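Bacterioferritin (PDB 3UOI) stores iron, probably oxidising Fe(2+) with dioxygen at a ferroxidase centre and laying down the Fe(3+) mineral inside a heme-containing shell of 24 subunits. Local coordinates at residues T18-A23 with F51-H56; F28-M33 with R86-A91; Y97-R102 with A127-H132; E141-D144 with L150-A153. One frame throughout, in Å; residues are numbered along the deposited sequence.

Contact 1 (T18-A23 with F51-H56); sequences TSELTA and FDEMRH. With HEM (protoporphyrin IX containing Fe), chain B.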
# COMPACT_ATOMS: atom_id res chain seq x y z
N THR A 18 48.00 -19.53 -15.07
CA THR A 18 49.07 -19.28 -14.13
C THR A 18 49.22 -17.73 -13.98
O THR A 18 49.34 -17.19 -12.91
CB THR A 18 50.39 -19.98 -14.56
OG1 THR A 18 50.37 -21.36 -14.20
CG2 THR A 18 51.61 -19.34 -13.97
N SER A 19 49.14 -17.05 -15.10
CA SER A 19 49.22 -15.62 -15.11
C SER A 19 48.09 -14.98 -14.25
O SER A 19 48.35 -14.10 -13.49
CB SER A 19 49.10 -15.14 -16.55
OG SER A 19 49.31 -13.80 -16.66
N GLU A 20 46.87 -15.48 -14.41
CA GLU A 20 45.73 -14.97 -13.67
C GLU A 20 45.92 -15.18 -12.17
O GLU A 20 45.58 -14.31 -11.37
CB GLU A 20 44.44 -15.64 -14.14
CG GLU A 20 44.12 -15.41 -15.61
CD GLU A 20 43.94 -13.94 -15.94
OE1 GLU A 20 43.67 -13.63 -17.12
OE2 GLU A 20 44.07 -13.11 -15.02
N LEU A 21 46.45 -16.34 -11.80
CA LEU A 21 46.66 -16.62 -10.42
C LEU A 21 47.68 -15.65 -9.83
O LEU A 21 47.52 -15.18 -8.75
CB LEU A 21 47.08 -18.05 -10.25
CG LEU A 21 46.03 -19.03 -10.71
CD1 LEU A 21 46.56 -20.32 -10.46
CD2 LEU A 21 44.85 -18.85 -9.90
N THR A 22 48.71 -15.34 -10.57
CA THR A 22 49.72 -14.41 -10.09
C THR A 22 49.10 -13.03 -9.89
O THR A 22 49.32 -12.39 -8.91
CB THR A 22 50.84 -14.37 -11.12
OG1 THR A 22 50.99 -15.67 -11.67
CG2 THR A 22 52.13 -13.94 -10.56
N ALA A 23 48.28 -12.63 -10.85
CA ALA A 23 47.58 -11.36 -10.82
C ALA A 23 46.56 -11.24 -9.66
O ALA A 23 46.40 -10.18 -9.10
CB ALA A 23 46.94 -11.08 -12.09
N PHE A 51 39.33 -9.39 -8.21
CA PHE A 51 38.11 -10.13 -8.36
C PHE A 51 37.89 -10.41 -9.80
O PHE A 51 37.47 -11.45 -10.15
CB PHE A 51 36.93 -9.43 -7.71
CG PHE A 51 36.90 -9.57 -6.21
CD1 PHE A 51 38.03 -9.49 -5.47
CD2 PHE A 51 35.77 -9.79 -5.56
CE1 PHE A 51 38.01 -9.61 -4.13
CE2 PHE A 51 35.77 -9.94 -4.20
CZ PHE A 51 36.90 -9.83 -3.50
N ASP A 52 38.20 -9.43 -10.65
CA ASP A 52 38.06 -9.59 -12.09
C ASP A 52 39.03 -10.66 -12.58
O ASP A 52 38.68 -11.47 -13.44
CB ASP A 52 38.33 -8.26 -12.80
CG ASP A 52 37.20 -7.27 -12.63
OD1 ASP A 52 36.08 -7.69 -12.26
OD2 ASP A 52 37.42 -6.06 -12.87
N GLU A 53 40.24 -10.65 -12.03
CA GLU A 53 41.25 -11.64 -12.40
C GLU A 53 40.83 -13.02 -11.90
O GLU A 53 41.00 -14.02 -12.60
CB GLU A 53 42.61 -11.26 -11.81
CG GLU A 53 43.66 -10.92 -12.85
CD GLU A 53 43.06 -10.33 -14.11
OE1 GLU A 53 42.52 -9.20 -14.05
OE2 GLU A 53 43.13 -10.99 -15.17
N MET A 54 40.27 -13.06 -10.69
CA MET A 54 39.80 -14.31 -10.11
C MET A 54 38.73 -14.92 -11.00
O MET A 54 38.72 -16.14 -11.22
CB MET A 54 39.25 -14.07 -8.71
CG MET A 54 40.31 -14.04 -7.62
SD MET A 54 39.60 -13.93 -5.96
CE MET A 54 40.57 -12.58 -5.27
N ARG A 55 37.84 -14.08 -11.51
CA ARG A 55 36.78 -14.54 -12.40
C ARG A 55 37.39 -15.10 -13.68
O ARG A 55 36.92 -16.11 -14.21
CB ARG A 55 35.83 -13.39 -12.73
CG ARG A 55 34.62 -13.30 -11.81
CD ARG A 55 33.53 -12.44 -12.42
NE ARG A 55 33.88 -11.02 -12.43
CZ ARG A 55 34.01 -10.27 -11.34
NH1 ARG A 55 33.81 -10.81 -10.14
NH2 ARG A 55 34.34 -8.99 -11.44
N HIS A 56 38.44 -14.45 -14.17
CA HIS A 56 39.13 -14.90 -15.38
C HIS A 56 39.73 -16.30 -15.13
O HIS A 56 39.65 -17.15 -15.96
CB HIS A 56 40.23 -13.95 -15.77
CG HIS A 56 39.76 -12.71 -16.43
ND1 HIS A 56 40.52 -11.57 -16.45
CD2 HIS A 56 38.64 -12.43 -17.11
CE1 HIS A 56 39.88 -10.65 -17.13
NE2 HIS A 56 38.74 -11.14 -17.53
CHA HEM B . 35.68 -13.96 -4.11
CHB HEM B . 39.77 -13.35 -1.65
CHC HEM B . 41.91 -16.56 -4.56
CHD HEM B . 37.76 -17.37 -6.91
C1A HEM B . 36.53 -13.62 -3.08
C2A HEM B . 36.21 -13.01 -1.81
C3A HEM B . 37.38 -12.84 -1.16
C4A HEM B . 38.43 -13.33 -1.97
CMA HEM B . 37.62 -12.25 0.24
CAA HEM B . 34.75 -12.65 -1.39
CBA HEM B . 33.96 -13.96 -1.32
CGA HEM B . 33.07 -14.15 -0.10
O1A HEM B . 32.73 -15.32 0.30
O2A HEM B . 32.67 -13.10 0.48
C1B HEM B . 40.74 -14.13 -2.27
C2B HEM B . 42.17 -14.10 -1.98
C3B HEM B . 42.76 -15.00 -2.76
C4B HEM B . 41.72 -15.60 -3.59
CMB HEM B . 42.91 -13.24 -0.93
CAB HEM B . 44.30 -15.25 -2.72
CBB HEM B . 44.91 -15.90 -3.71
C1C HEM B . 41.01 -17.09 -5.47
C2C HEM B . 41.32 -18.00 -6.57
C3C HEM B . 40.15 -18.24 -7.19
C4C HEM B . 39.10 -17.44 -6.57
CMC HEM B . 42.73 -18.59 -6.89
CAC HEM B . 39.90 -19.15 -8.39
CBC HEM B . 38.78 -18.88 -9.08
C1D HEM B . 36.85 -16.46 -6.42
C2D HEM B . 35.56 -16.23 -7.00
C3D HEM B . 34.95 -15.17 -6.10
C4D HEM B . 35.91 -14.89 -5.11
CMD HEM B . 34.90 -16.97 -8.21
CAD HEM B . 33.57 -14.54 -6.18
CBD HEM B . 33.66 -13.50 -7.28
CGD HEM B . 32.36 -12.76 -7.25
O1D HEM B . 31.80 -12.54 -6.12
O2D HEM B . 31.88 -12.40 -8.34
NA HEM B . 37.88 -13.77 -3.12
NB HEM B . 40.49 -15.04 -3.27
NC HEM B . 39.66 -16.80 -5.54
ND HEM B . 37.10 -15.62 -5.35
FE HEM B . 38.73 -15.32 -4.40

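Contact 2 (F28-M33 with R86-A91); sequences FLHSKM and REQFEA. With HEM (protoporphyrin IX containing Fe), chain B.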
# COMPACT_ATOMS: atom_id res chain seq x y z
N PHE A 28 45.47 -8.39 -5.23
CA PHE A 28 44.83 -8.39 -3.92
C PHE A 28 45.69 -7.79 -2.85
O PHE A 28 45.27 -6.89 -2.21
CB PHE A 28 44.45 -9.80 -3.46
CG PHE A 28 43.48 -9.82 -2.29
CD1 PHE A 28 42.11 -9.70 -2.50
CD2 PHE A 28 43.92 -9.96 -1.01
CE1 PHE A 28 41.22 -9.74 -1.43
CE2 PHE A 28 43.01 -10.00 0.05
CZ PHE A 28 41.68 -9.89 -0.18
N LEU A 29 46.93 -8.27 -2.74
CA LEU A 29 47.85 -7.82 -1.72
C LEU A 29 48.10 -6.34 -1.89
O LEU A 29 48.16 -5.66 -0.96
CB LEU A 29 49.13 -8.59 -1.70
CG LEU A 29 50.10 -8.16 -0.63
CD1 LEU A 29 49.74 -8.63 0.70
CD2 LEU A 29 51.42 -8.66 -0.98
N HIS A 30 48.17 -5.88 -3.11
CA HIS A 30 48.30 -4.47 -3.38
C HIS A 30 47.10 -3.67 -2.84
O HIS A 30 47.29 -2.63 -2.28
CB HIS A 30 48.48 -4.19 -4.87
CG HIS A 30 49.90 -4.27 -5.33
ND1 HIS A 30 50.27 -4.01 -6.62
CD2 HIS A 30 51.02 -4.58 -4.67
CE1 HIS A 30 51.56 -4.18 -6.74
NE2 HIS A 30 52.04 -4.53 -5.57
N SER A 31 45.90 -4.20 -3.01
CA SER A 31 44.71 -3.57 -2.47
C SER A 31 44.68 -3.50 -0.93
O SER A 31 44.30 -2.50 -0.38
CB SER A 31 43.44 -4.16 -3.06
OG SER A 31 42.90 -5.12 -2.27
N LYS A 32 45.09 -4.56 -0.27
CA LYS A 32 45.23 -4.54 1.17
C LYS A 32 46.30 -3.56 1.64
O LYS A 32 46.14 -2.93 2.64
CB LYS A 32 45.57 -5.91 1.70
CG LYS A 32 44.62 -6.96 1.38
CD LYS A 32 43.24 -6.71 1.84
CE LYS A 32 43.08 -6.72 3.32
NZ LYS A 32 41.92 -6.04 3.73
N MET A 33 47.42 -3.51 0.92
CA MET A 33 48.50 -2.62 1.23
C MET A 33 48.03 -1.21 1.02
O MET A 33 48.40 -0.36 1.76
CB MET A 33 49.73 -2.87 0.37
CG MET A 33 50.55 -4.12 0.61
SD MET A 33 52.00 -4.25 -0.47
CE MET A 33 53.13 -3.04 0.10
N ARG A 86 53.10 4.44 -6.97
CA ARG A 86 53.70 4.49 -8.29
C ARG A 86 54.36 3.18 -8.67
O ARG A 86 54.11 2.70 -9.69
CB ARG A 86 54.69 5.64 -8.40
CG ARG A 86 55.47 5.69 -9.70
CD ARG A 86 56.44 6.77 -9.71
NE ARG A 86 55.84 8.06 -9.88
CZ ARG A 86 55.49 8.59 -11.04
NH1 ARG A 86 55.64 7.98 -12.17
NH2 ARG A 86 54.95 9.77 -11.04
N GLU A 87 55.15 2.57 -7.81
CA GLU A 87 55.69 1.27 -8.13
C GLU A 87 54.57 0.24 -8.30
O GLU A 87 54.71 -0.62 -9.07
CB GLU A 87 56.67 0.73 -7.10
CG GLU A 87 57.78 1.58 -6.71
CD GLU A 87 58.62 0.97 -5.62
OE1 GLU A 87 58.42 -0.17 -5.27
OE2 GLU A 87 59.50 1.65 -5.12
N GLN A 88 53.51 0.34 -7.51
CA GLN A 88 52.38 -0.61 -7.56
C GLN A 88 51.63 -0.63 -8.88
O GLN A 88 51.45 -1.65 -9.47
CB GLN A 88 51.44 -0.41 -6.38
CG GLN A 88 51.89 -1.11 -5.19
CD GLN A 88 51.10 -0.83 -3.95
OE1 GLN A 88 50.14 -0.11 -3.96
NE2 GLN A 88 51.47 -1.45 -2.90
N PHE A 89 51.30 0.54 -9.38
CA PHE A 89 50.75 0.68 -10.70
C PHE A 89 51.72 0.13 -11.75
O PHE A 89 51.29 -0.43 -12.70
CB PHE A 89 50.47 2.12 -11.05
CG PHE A 89 49.43 2.76 -10.24
CD1 PHE A 89 48.28 2.13 -9.95
CD2 PHE A 89 49.60 4.06 -9.79
CE1 PHE A 89 47.33 2.76 -9.19
CE2 PHE A 89 48.65 4.66 -9.06
CZ PHE A 89 47.54 4.00 -8.75
N GLU A 90 53.00 0.36 -11.57
CA GLU A 90 54.02 -0.11 -12.49
C GLU A 90 54.18 -1.60 -12.58
O GLU A 90 54.39 -2.16 -13.61
CB GLU A 90 55.34 0.56 -12.25
CG GLU A 90 55.58 1.55 -13.28
CD GLU A 90 56.77 2.38 -13.02
OE1 GLU A 90 57.36 2.22 -11.94
OE2 GLU A 90 57.09 3.19 -13.90
N ALA A 91 54.08 -2.21 -11.43
CA ALA A 91 54.09 -3.63 -11.25
C ALA A 91 52.86 -4.27 -11.89
O ALA A 91 52.93 -5.30 -12.45
CB ALA A 91 54.17 -3.93 -9.79
CHA HEM B . 35.68 -13.96 -4.11
CHB HEM B . 39.77 -13.35 -1.65
CHC HEM B . 41.91 -16.56 -4.56
CHD HEM B . 37.76 -17.37 -6.91
C1A HEM B . 36.53 -13.62 -3.08
C2A HEM B . 36.21 -13.01 -1.81
C3A HEM B . 37.38 -12.84 -1.16
C4A HEM B . 38.43 -13.33 -1.97
CMA HEM B . 37.62 -12.25 0.24
CAA HEM B . 34.75 -12.65 -1.39
CBA HEM B . 33.96 -13.96 -1.32
CGA HEM B . 33.07 -14.15 -0.10
O1A HEM B . 32.73 -15.32 0.30
O2A HEM B . 32.67 -13.10 0.48
C1B HEM B . 40.74 -14.13 -2.27
C2B HEM B . 42.17 -14.10 -1.98
C3B HEM B . 42.76 -15.00 -2.76
C4B HEM B . 41.72 -15.60 -3.59
CMB HEM B . 42.91 -13.24 -0.93
CAB HEM B . 44.30 -15.25 -2.72
CBB HEM B . 44.91 -15.90 -3.71
C1C HEM B . 41.01 -17.09 -5.47
C2C HEM B . 41.32 -18.00 -6.57
C3C HEM B . 40.15 -18.24 -7.19
C4C HEM B . 39.10 -17.44 -6.57
CMC HEM B . 42.73 -18.59 -6.89
CAC HEM B . 39.90 -19.15 -8.39
CBC HEM B . 38.78 -18.88 -9.08
C1D HEM B . 36.85 -16.46 -6.42
C2D HEM B . 35.56 -16.23 -7.00
C3D HEM B . 34.95 -15.17 -6.10
C4D HEM B . 35.91 -14.89 -5.11
CMD HEM B . 34.90 -16.97 -8.21
CAD HEM B . 33.57 -14.54 -6.18
CBD HEM B . 33.66 -13.50 -7.28
CGD HEM B . 32.36 -12.76 -7.25
O1D HEM B . 31.80 -12.54 -6.12
O2D HEM B . 31.88 -12.40 -8.34
NA HEM B . 37.88 -13.77 -3.12
NB HEM B . 40.49 -15.04 -3.27
NC HEM B . 39.66 -16.80 -5.54
ND HEM B . 37.10 -15.62 -5.35
FE HEM B . 38.73 -15.32 -4.40

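Contact 3 (Y97-R102 with A127-H132); sequences YDVLNR and ADEEEH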
# COMPACT_ATOMS: atom_id res chain seq x y z
N TYR A 97 50.87 -6.32 -19.45
CA TYR A 97 51.63 -6.31 -20.69
C TYR A 97 52.13 -7.70 -21.03
O TYR A 97 52.10 -8.08 -22.15
CB TYR A 97 52.74 -5.28 -20.68
CG TYR A 97 52.31 -3.92 -21.15
CD1 TYR A 97 51.82 -3.74 -22.41
CD2 TYR A 97 52.43 -2.82 -20.36
CE1 TYR A 97 51.44 -2.57 -22.84
CE2 TYR A 97 52.03 -1.64 -20.78
CZ TYR A 97 51.54 -1.50 -22.03
OH TYR A 97 51.13 -0.32 -22.53
N ASP A 98 52.55 -8.44 -20.03
CA ASP A 98 52.94 -9.80 -20.23
C ASP A 98 51.77 -10.57 -20.79
O ASP A 98 51.95 -11.30 -21.67
CB ASP A 98 53.42 -10.47 -18.97
CG ASP A 98 54.85 -10.25 -18.71
OD1 ASP A 98 55.40 -9.41 -19.35
OD2 ASP A 98 55.42 -10.89 -17.83
N VAL A 99 50.57 -10.34 -20.32
CA VAL A 99 49.41 -11.02 -20.89
C VAL A 99 49.18 -10.68 -22.37
O VAL A 99 48.92 -11.52 -23.17
CB VAL A 99 48.12 -10.76 -20.08
CG1 VAL A 99 46.91 -11.12 -20.89
CG2 VAL A 99 48.13 -11.57 -18.89
N LEU A 100 49.31 -9.41 -22.71
CA LEU A 100 49.10 -9.04 -24.07
C LEU A 100 50.15 -9.72 -24.94
O LEU A 100 49.84 -10.28 -25.92
CB LEU A 100 49.11 -7.55 -24.21
CG LEU A 100 47.99 -6.77 -23.57
CD1 LEU A 100 48.19 -5.33 -23.89
CD2 LEU A 100 46.68 -7.21 -24.06
N ASN A 101 51.39 -9.75 -24.50
CA ASN A 101 52.43 -10.36 -25.24
C ASN A 101 52.15 -11.86 -25.49
O ASN A 101 52.39 -12.33 -26.54
CB ASN A 101 53.75 -10.16 -24.53
CG ASN A 101 54.24 -8.68 -24.55
OD1 ASN A 101 55.25 -8.38 -23.97
ND2 ASN A 101 53.52 -7.80 -25.20
N ARG A 102 51.67 -12.58 -24.50
CA ARG A 102 51.26 -13.95 -24.68
C ARG A 102 49.96 -14.21 -25.48
O ARG A 102 49.91 -15.08 -26.25
CB ARG A 102 51.26 -14.72 -23.33
CG ARG A 102 50.50 -16.01 -23.37
CD ARG A 102 50.43 -16.71 -22.03
NE ARG A 102 49.82 -15.90 -21.02
CZ ARG A 102 50.49 -15.11 -20.20
NH1 ARG A 102 51.79 -15.04 -20.24
NH2 ARG A 102 49.86 -14.39 -19.35
N ALA A 127 40.67 -7.78 -24.08
CA ALA A 127 39.97 -6.52 -24.04
C ALA A 127 39.99 -5.93 -22.61
O ALA A 127 40.28 -4.75 -22.39
CB ALA A 127 38.59 -6.66 -24.57
N ASP A 128 39.73 -6.81 -21.66
CA ASP A 128 39.71 -6.41 -20.29
C ASP A 128 41.07 -5.89 -19.85
O ASP A 128 41.15 -4.86 -19.24
CB ASP A 128 39.26 -7.55 -19.38
CG ASP A 128 37.84 -8.05 -19.67
OD1 ASP A 128 37.49 -9.14 -19.22
OD2 ASP A 128 37.09 -7.40 -20.36
N GLU A 129 42.14 -6.60 -20.20
CA GLU A 129 43.48 -6.20 -19.85
C GLU A 129 43.82 -4.86 -20.48
O GLU A 129 44.49 -4.10 -19.91
CB GLU A 129 44.52 -7.25 -20.20
CG GLU A 129 44.27 -8.62 -19.70
CD GLU A 129 44.35 -8.72 -18.20
OE1 GLU A 129 45.29 -9.33 -17.71
OE2 GLU A 129 43.49 -8.17 -17.53
N GLU A 130 43.35 -4.61 -21.68
CA GLU A 130 43.62 -3.35 -22.33
C GLU A 130 42.99 -2.19 -21.52
O GLU A 130 43.61 -1.18 -21.25
CB GLU A 130 43.14 -3.35 -23.78
CG GLU A 130 43.75 -4.40 -24.67
CD GLU A 130 43.33 -4.31 -26.12
OE1 GLU A 130 42.21 -4.01 -26.38
OE2 GLU A 130 44.08 -4.54 -26.98
N GLU A 131 41.77 -2.43 -21.08
CA GLU A 131 41.10 -1.46 -20.23
C GLU A 131 41.91 -1.23 -18.98
O GLU A 131 42.18 -0.12 -18.62
CB GLU A 131 39.67 -1.91 -19.88
CG GLU A 131 38.76 -1.87 -21.06
CD GLU A 131 37.29 -1.66 -20.74
OE1 GLU A 131 36.91 -1.43 -19.59
OE2 GLU A 131 36.50 -1.72 -21.67
N HIS A 132 42.40 -2.28 -18.38
CA HIS A 132 43.20 -2.11 -17.20
C HIS A 132 44.47 -1.31 -17.42
O HIS A 132 44.79 -0.47 -16.63
CB HIS A 132 43.59 -3.46 -16.68
CG HIS A 132 43.95 -3.45 -15.24
ND1 HIS A 132 44.27 -4.59 -14.56
CD2 HIS A 132 44.06 -2.45 -14.36
CE1 HIS A 132 44.56 -4.29 -13.32
NE2 HIS A 132 44.43 -3.00 -13.16

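Contact 4 (E141-D144 with L150-A153); sequences ELMD and LYSA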
# COMPACT_ATOMS: atom_id res chain seq x y z
N GLU A 141 49.98 9.03 -15.46
CA GLU A 141 49.92 10.31 -16.16
C GLU A 141 49.47 11.40 -15.23
O GLU A 141 50.01 12.47 -15.21
CB GLU A 141 48.92 10.29 -17.34
CG GLU A 141 49.04 9.18 -18.41
CD GLU A 141 48.04 9.29 -19.63
OE1 GLU A 141 46.91 9.77 -19.54
OE2 GLU A 141 48.42 8.80 -20.68
N LEU A 142 48.43 11.10 -14.47
CA LEU A 142 47.84 11.98 -13.50
C LEU A 142 48.78 12.32 -12.37
O LEU A 142 48.80 13.42 -11.91
CB LEU A 142 46.57 11.42 -12.96
CG LEU A 142 45.34 11.58 -13.80
CD1 LEU A 142 44.17 10.86 -13.18
CD2 LEU A 142 45.05 13.01 -13.95
N MET A 143 49.59 11.36 -11.98
CA MET A 143 50.50 11.56 -10.93
C MET A 143 51.46 12.69 -11.22
O MET A 143 51.71 13.51 -10.38
CB MET A 143 51.30 10.30 -10.74
CG MET A 143 50.75 9.39 -9.75
SD MET A 143 51.89 8.13 -9.37
CE MET A 143 51.50 7.65 -7.74
N ASP A 144 52.00 12.71 -12.44
CA ASP A 144 52.78 13.80 -12.94
C ASP A 144 52.01 15.09 -13.14
O ASP A 144 52.45 16.11 -12.77
CB ASP A 144 53.47 13.43 -14.22
CG ASP A 144 54.39 12.28 -14.06
OD1 ASP A 144 54.86 12.06 -12.96
OD2 ASP A 144 54.66 11.62 -15.03
N LEU A 150 49.47 15.40 -4.47
CA LEU A 150 48.16 15.80 -4.83
C LEU A 150 47.38 14.65 -5.42
O LEU A 150 46.24 14.50 -5.16
CB LEU A 150 48.18 16.96 -5.78
CG LEU A 150 46.80 17.55 -5.97
CD1 LEU A 150 46.10 17.59 -4.66
CD2 LEU A 150 46.74 18.88 -6.66
N TYR A 151 48.02 13.84 -6.22
CA TYR A 151 47.30 12.75 -6.78
C TYR A 151 46.81 11.85 -5.66
O TYR A 151 45.68 11.51 -5.62
CB TYR A 151 48.13 11.96 -7.75
CG TYR A 151 47.53 10.66 -8.11
CD1 TYR A 151 46.55 10.59 -9.05
CD2 TYR A 151 47.91 9.50 -7.49
CE1 TYR A 151 45.98 9.41 -9.39
CE2 TYR A 151 47.35 8.31 -7.84
CZ TYR A 151 46.37 8.27 -8.78
OH TYR A 151 45.77 7.09 -9.14
N SER A 152 47.70 11.54 -4.74
CA SER A 152 47.52 10.61 -3.64
C SER A 152 46.40 10.97 -2.66
O SER A 152 45.69 10.12 -2.18
CB SER A 152 48.82 10.40 -2.91
OG SER A 152 49.77 9.83 -3.74
N ALA A 153 46.26 12.26 -2.43
CA ALA A 153 45.19 12.80 -1.65
C ALA A 153 43.87 12.42 -2.30
O ALA A 153 42.90 12.32 -1.65
CB ALA A 153 45.32 14.28 -1.51

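Contact 1 (T18-A23 with F51-H56)
E20 reaches from helix 7-36 toward E53 and H56 on helix 40-66, and nearly every atom of its side chain meets something there. E20 CB lies 4.1 Å from the backbone O of E53. E20 CG stands anti to the carbonyl carbon (chi1 -61°), which brings it within 4.2 Å of H56 CB. After a bend at chi2 the carboxylate sits between its neighbours: E20 OE1 rests 3.7 Å from H56 CB and is also hydrogen-bonded to Q16, while OE2 faces the acid group of E53. The two carboxylates are nearly coplanar, 21° apart, although the side chains carrying them cross at about a right angle; the gap between their OE2 atoms is too short in the model to be relied on. E53 CG packs 3.4 Å from A23 CB. H56 ND1 donates in the plane of its ring to E53 OE2 at 3.0 Å, with that oxygen's place less sure, and H56 NE2 is held by D128. E20, E53 and H56 are predicted iron ligands of the ferroxidase centre. M54 leaves its helix on the side away from segment 18-23, and its SD binds the heme iron at 2.3 Å, opposite M54 of a second subunit. Segments 18-23 and 51-56 run antiparallel, at 156°; I125 and E129 of helix 116-146 close over the acidic cluster, while helix 85-112 packs on S19 and T22.

Contact 2 (F28-M33 with R86-A91)
H30 and Q88 lie one over the other, their side chains running opposite ways. Q88 CG sits above the middle of the imidazole, 3.4 Å from the H30 ring centroid and only 8° off the ring normal, a clean CH-pi contact. From there the glutamine chain runs on extended, and its amide lies stacked on the imidazole with the two planes 29° apart. Q88 NE2 comes 3.6 Å from H30 CD2 and reaches M33, whose SD is 3.7 Å away. At the rim of the imidazole, near its plane, A91 CB approaches H30 CE1 at 4.0 Å.

The polar ends of this stack are tied elsewhere: G82 bonds through its N to H30 NE2 and through its O to Q88 NE2, so one residue grips both partners, and Q34 bonds to Q88 OE1. These bonds would fix the rotation of both flat groups. F28 faces another way. With its CG anti to the backbone N (chi1 -165°), the phenyl ring offers one face to the heme methyl CMB, which stands over its centre; F28 CE2 is 3.4 Å from CMB, and Y73 of a second subunit packs on the ring as well. The antiparallel pairing of helices 7-36 and 85-112, together with the long crossover that leads from helix 40-66 to helix 85-112 and carries G82, is characteristic of the ferritin four-helix bundle.

Contact 3 (Y97-R102 with A127-H132)
V99 and E129 meet at about a right angle, the valine spreading both methyls against the bent glutamate. V99 has CG1 anti to its backbone N and CG2 anti to its carbonyl carbon (chi1 163°). This splits the work between the branches: CG1 packs 3.8 Å from E129 CG, and CG2 lies 3.8 Å from E129 OE1. The glutamate bends at chi2 (-67°), which turns its carboxylate aside instead of straight on toward helix 85-112, and one oxygen is left lying against an apolar branch. This is the inner face of the ferritin four-helix bundle, where helices 85-112 and 116-146 pack antiparallel; the axes of the two segments come within 9.8 Å. E129 is predicted to bind both irons of the ferroxidase centre, and its side chain neighbours E53 and H56 there; V99 thus sets an apolar group against a predicted iron ligand. H132, also a predicted iron ligand, instead sets its ring against that of Y27.

L100 makes the second half of the contact. Its CD2 tip reaches across to E130 CG at 4.1 Å, again crossing roughly at right angles, and stands 4.4 Å from E129 CB. E130 differs from E129: its chain is extended beyond CG (chi2 -176°), leaving its CG to L100 and carrying the carboxylate on to a salt bridge with R63 of a third subunit, whose T117 also bonds to OE1.

Contact 4 (E141-D144 with L150-A153)
A Met-aromatic contact between M143 and Y151 joins the short last helix, 148-153, to the end of helix 116-146. The methylene does most of the touching. M143 CG lies over one face of the tyrosine ring, 4.0 Å from the Y151 centroid and 27° off the normal, and its nearest ring atom is Y151 CD2 at 3.6 Å. The sulfur is set further out and obliquely, with M143 SD 5.2 Å from the centroid of the Y151 ring. The chain is extended beyond CG, and M143 CE lies 4.0 Å from Y151 CD2. Y151 holds CG anti to its backbone N (chi1 167°), and its CB comes 4.0 Å from M143 CA, so the base of the side chain rests on the backbone of helix 116-146. L142 approaches the ring obliquely beside the other delta carbon, its CB lying 4.0 Å from Y151 CD1.

In ferritins a short fifth helix of this kind follows the four-helix bundle and gathers with its copies at the fourfold axes of the shell. The packing here is consistent with that: L150 touches A153 of a fourth subunit and L150 of a fifth, and W37 of the fourth subunit lies on L142. The phenol OH of Y151 is hydrogen-bonded to Q139 OE1, which gives the polar end of an otherwise apolar ring a partner inside the protein. Helix 85-112 completes the surroundings, with F89 on Y151 and R86 on M143.

All four contacts are buried, but in different places. Contacts 1 and 3 lie near the middle of the chain, about 12 Å apart between centres, and share the predicted diiron site; S19 OG, 3.4 Å from V99 CG2, joins them. Contacts 1 and 2 both use helix 7-36 and touch the heme, with M54 CE packing 4.3 Å from F28 CD1. The centre of contact 2 is about 12 Å from that of the chain, and the centre of contact 4, which belongs to the subunit interfaces, about 22 Å; the R86-D144 salt bridge ties these two together. Carboxylates and histidine dominate contact 1, a stacked amide contact 2, aliphatic groups against acid side chains contact 3, and methionine on an aromatic contact 4.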